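Local coordinates for protein alpha-1,6-mannanase (Bacteroides thetaiotaomicron, PDB 4V1S) that probably hydrolyses alpha-1,6-mannosidic linkages in mannan chains as a member of glycoside hydrolase family 76, at residues I57-L61 with Y372-T378. Residues are numbered along the deposited sequence; the frame is centred on the assembly and turned at random.
Sequences IDKDL and YDLRFST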
loop_
_atom_site.group_PDB
_atom_site.type_symbol
_atom_site.label_atom_id
_atom_site.label_comp_id
_atom_site.label_asym_id
_atom_site.label_seq_id
_atom_site.Cartn_x
_atom_site.Cartn_y
_atom_site.Cartn_z
ATOM N N ILE A 57 18.312 2.870 5.030
ATOM C CA ILE A 57 17.362 3.980 4.793
ATOM C C ILE A 57 17.632 5.156 5.727
ATOM O O ILE A 57 17.644 6.298 5.293
ATOM C CB ILE A 57 15.905 3.524 4.971
ATOM C CG1 ILE A 57 15.512 2.504 3.901
ATOM C CG2 ILE A 57 14.927 4.688 4.922
ATOM C CD1 ILE A 57 14.340 1.636 4.313
ATOM N N ASP A 58 17.827 4.877 7.021
ATOM C CA ASP A 58 18.085 5.959 7.982
ATOM C C ASP A 58 19.379 6.672 7.669
ATOM O O ASP A 58 19.407 7.893 7.660
ATOM C CB ASP A 58 18.072 5.455 9.425
ATOM C CG ASP A 58 16.665 5.241 9.972
ATOM O OD1 ASP A 58 15.662 5.549 9.261
ATOM O OD2 ASP A 58 16.579 4.750 11.128
ATOM N N LYS A 59 20.434 5.914 7.378
ATOM C CA LYS A 59 21.716 6.500 7.056
ATOM C C LYS A 59 21.583 7.431 5.839
ATOM O O LYS A 59 22.045 8.569 5.845
ATOM C CB LYS A 59 22.735 5.370 6.823
ATOM C CG LYS A 59 24.163 5.826 6.938
ATOM C CD LYS A 59 25.123 4.639 6.872
ATOM C CE LYS A 59 24.780 3.743 5.682
ATOM N NZ LYS A 59 25.951 3.049 5.064
ATOM N N ASP A 60 20.924 6.945 4.801
ATOM C CA ASP A 60 20.880 7.662 3.518
ATOM C C ASP A 60 19.881 8.808 3.513
ATOM O O ASP A 60 20.163 9.854 2.922
ATOM C CB ASP A 60 20.481 6.721 2.365
ATOM C CG ASP A 60 21.573 5.745 1.979
ATOM O OD1 ASP A 60 22.772 5.988 2.275
ATOM O OD2 ASP A 60 21.205 4.725 1.335
ATOM N N LEU A 61 18.722 8.594 4.146
ATOM C CA LEU A 61 17.590 9.470 3.944
ATOM C C LEU A 61 16.943 10.095 5.164
ATOM O O LEU A 61 16.181 11.054 4.996
ATOM C CB LEU A 61 16.523 8.763 3.101
ATOM C CG LEU A 61 16.918 8.402 1.666
ATOM C CD1 LEU A 61 15.869 7.528 1.014
ATOM C CD2 LEU A 61 17.175 9.643 0.828
ATOM N N TYR A 372 18.179 7.003 -6.036
ATOM C CA TYR A 372 17.149 6.277 -5.300
ATOM C C TYR A 372 16.190 7.257 -4.649
ATOM O O TYR A 372 16.581 8.368 -4.299
ATOM C CB TYR A 372 17.779 5.361 -4.234
ATOM C CG TYR A 372 18.804 6.040 -3.357
ATOM C CD1 TYR A 372 18.428 6.766 -2.230
ATOM C CD2 TYR A 372 20.168 5.972 -3.663
ATOM C CE1 TYR A 372 19.374 7.400 -1.430
ATOM C CE2 TYR A 372 21.109 6.606 -2.865
ATOM C CZ TYR A 372 20.705 7.320 -1.752
ATOM O OH TYR A 372 21.653 7.954 -0.952
ATOM N N ASP A 373 14.926 6.848 -4.496
ATOM C CA ASP A 373 13.993 7.600 -3.647
ATOM C C ASP A 373 13.512 6.733 -2.487
ATOM O O ASP A 373 13.725 5.508 -2.461
ATOM C CB ASP A 373 12.893 8.395 -4.429
ATOM C CG ASP A 373 11.825 7.561 -5.032
ATOM O OD1 ASP A 373 11.212 6.739 -4.291
ATOM O OD2 ASP A 373 11.515 7.826 -6.248
ATOM N N LEU A 374 12.919 7.399 -1.514
ATOM C CA LEU A 374 12.513 6.780 -0.273
ATOM C C LEU A 374 11.647 5.538 -0.473
ATOM O O LEU A 374 11.761 4.607 0.284
ATOM C CB LEU A 374 11.758 7.802 0.573
ATOM C CG LEU A 374 11.334 7.360 1.993
ATOM C CD1 LEU A 374 12.557 6.983 2.823
ATOM C CD2 LEU A 374 10.522 8.479 2.637
ATOM N N ARG A 375 10.770 5.530 -1.473
ATOM C CA ARG A 375 9.897 4.375 -1.577
ATOM C C ARG A 375 10.597 3.106 -1.970
ATOM O O ARG A 375 10.075 2.010 -1.668
ATOM C CB ARG A 375 8.580 4.584 -2.322
ATOM C CG ARG A 375 8.743 5.095 -3.645
ATOM C CD ARG A 375 7.546 5.871 -4.229
ATOM N NE ARG A 375 8.335 6.293 -5.362
ATOM C CZ ARG A 375 7.978 6.476 -6.602
ATOM N NH1 ARG A 375 6.722 6.380 -6.992
ATOM N NH2 ARG A 375 8.952 6.797 -7.463
ATOM N N PHE A 376 11.761 3.206 -2.627
ATOM C CA PHE A 376 12.356 1.993 -3.191
ATOM C C PHE A 376 12.783 1.004 -2.079
ATOM O O PHE A 376 12.593 -0.212 -2.192
ATOM C CB PHE A 376 13.571 2.280 -4.072
ATOM C CG PHE A 376 13.338 3.194 -5.261
ATOM C CD1 PHE A 376 12.076 3.659 -5.642
ATOM C CD2 PHE A 376 14.448 3.570 -6.041
ATOM C CE1 PHE A 376 11.930 4.503 -6.724
ATOM C CE2 PHE A 376 14.302 4.411 -7.133
ATOM C CZ PHE A 376 13.038 4.887 -7.479
ATOM N N SER A 377 13.415 1.512 -1.022
ATOM C CA SER A 377 13.898 0.631 0.029
ATOM C C SER A 377 12.853 0.444 1.113
ATOM O O SER A 377 12.837 -0.597 1.761
ATOM C CB SER A 377 15.206 1.113 0.646
ATOM O OG SER A 377 16.280 0.918 -0.262
ATOM N N THR A 378 11.954 1.414 1.301
ATOM C CA THR A 378 10.973 1.249 2.367
ATOM C C THR A 378 9.970 0.106 2.028
ATOM O O THR A 378 9.532 -0.613 2.937
ATOM C CB THR A 378 10.234 2.546 2.661
ATOM O OG1 THR A 378 9.583 3.034 1.489
ATOM C CG2 THR A 378 11.181 3.609 3.273
HETATM O O HOH W 1 22.378 10.202 1.358
#
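Leu61 and Ile57, one turn apart on helix 46-61, meet the first turn of helix 374-394, an antiparallel pairing (170° between the short axes) in the (alpha/alpha)6 barrel of the GH76 family. The seam illustrates how the C-terminal end of one helix packs against the N-terminal end of another by apolar contact, with no direct hydrogen bond across it. Leu61 CD1 lies 3.8 Å from Leu374 CD1, which also meets Ile57 CG2 at 3.9 Å. With CG1 anti to its carbonyl carbon (chi1 -66°), Ile57 sets CG1 3.6 Å from Ser377 CB and CD1 beside the methyl CG2 of Thr378.

Tyr372, just before the helix, brings its ring edge to Leu61 CD2 and its hydroxyl beside the carboxylate of Asp60, whose salt bridge goes to Arg356. A water donates to Asp60 O and is only weakly tied to Tyr372 OH. Cut back to an alanine, Tyr372 would lose ring and hydroxyl alike, which would probably open a gap beside Leu61 CD2 and leave that water with one partner fewer.

Polar bonds organise the helix start. Asp373 is its N-cap, and Arg375 grips both carboxylate oxygens side-on through NE and NH2; Asp373 OD1 accepts Arg375 N on its anti lone pair at 3.1 Å.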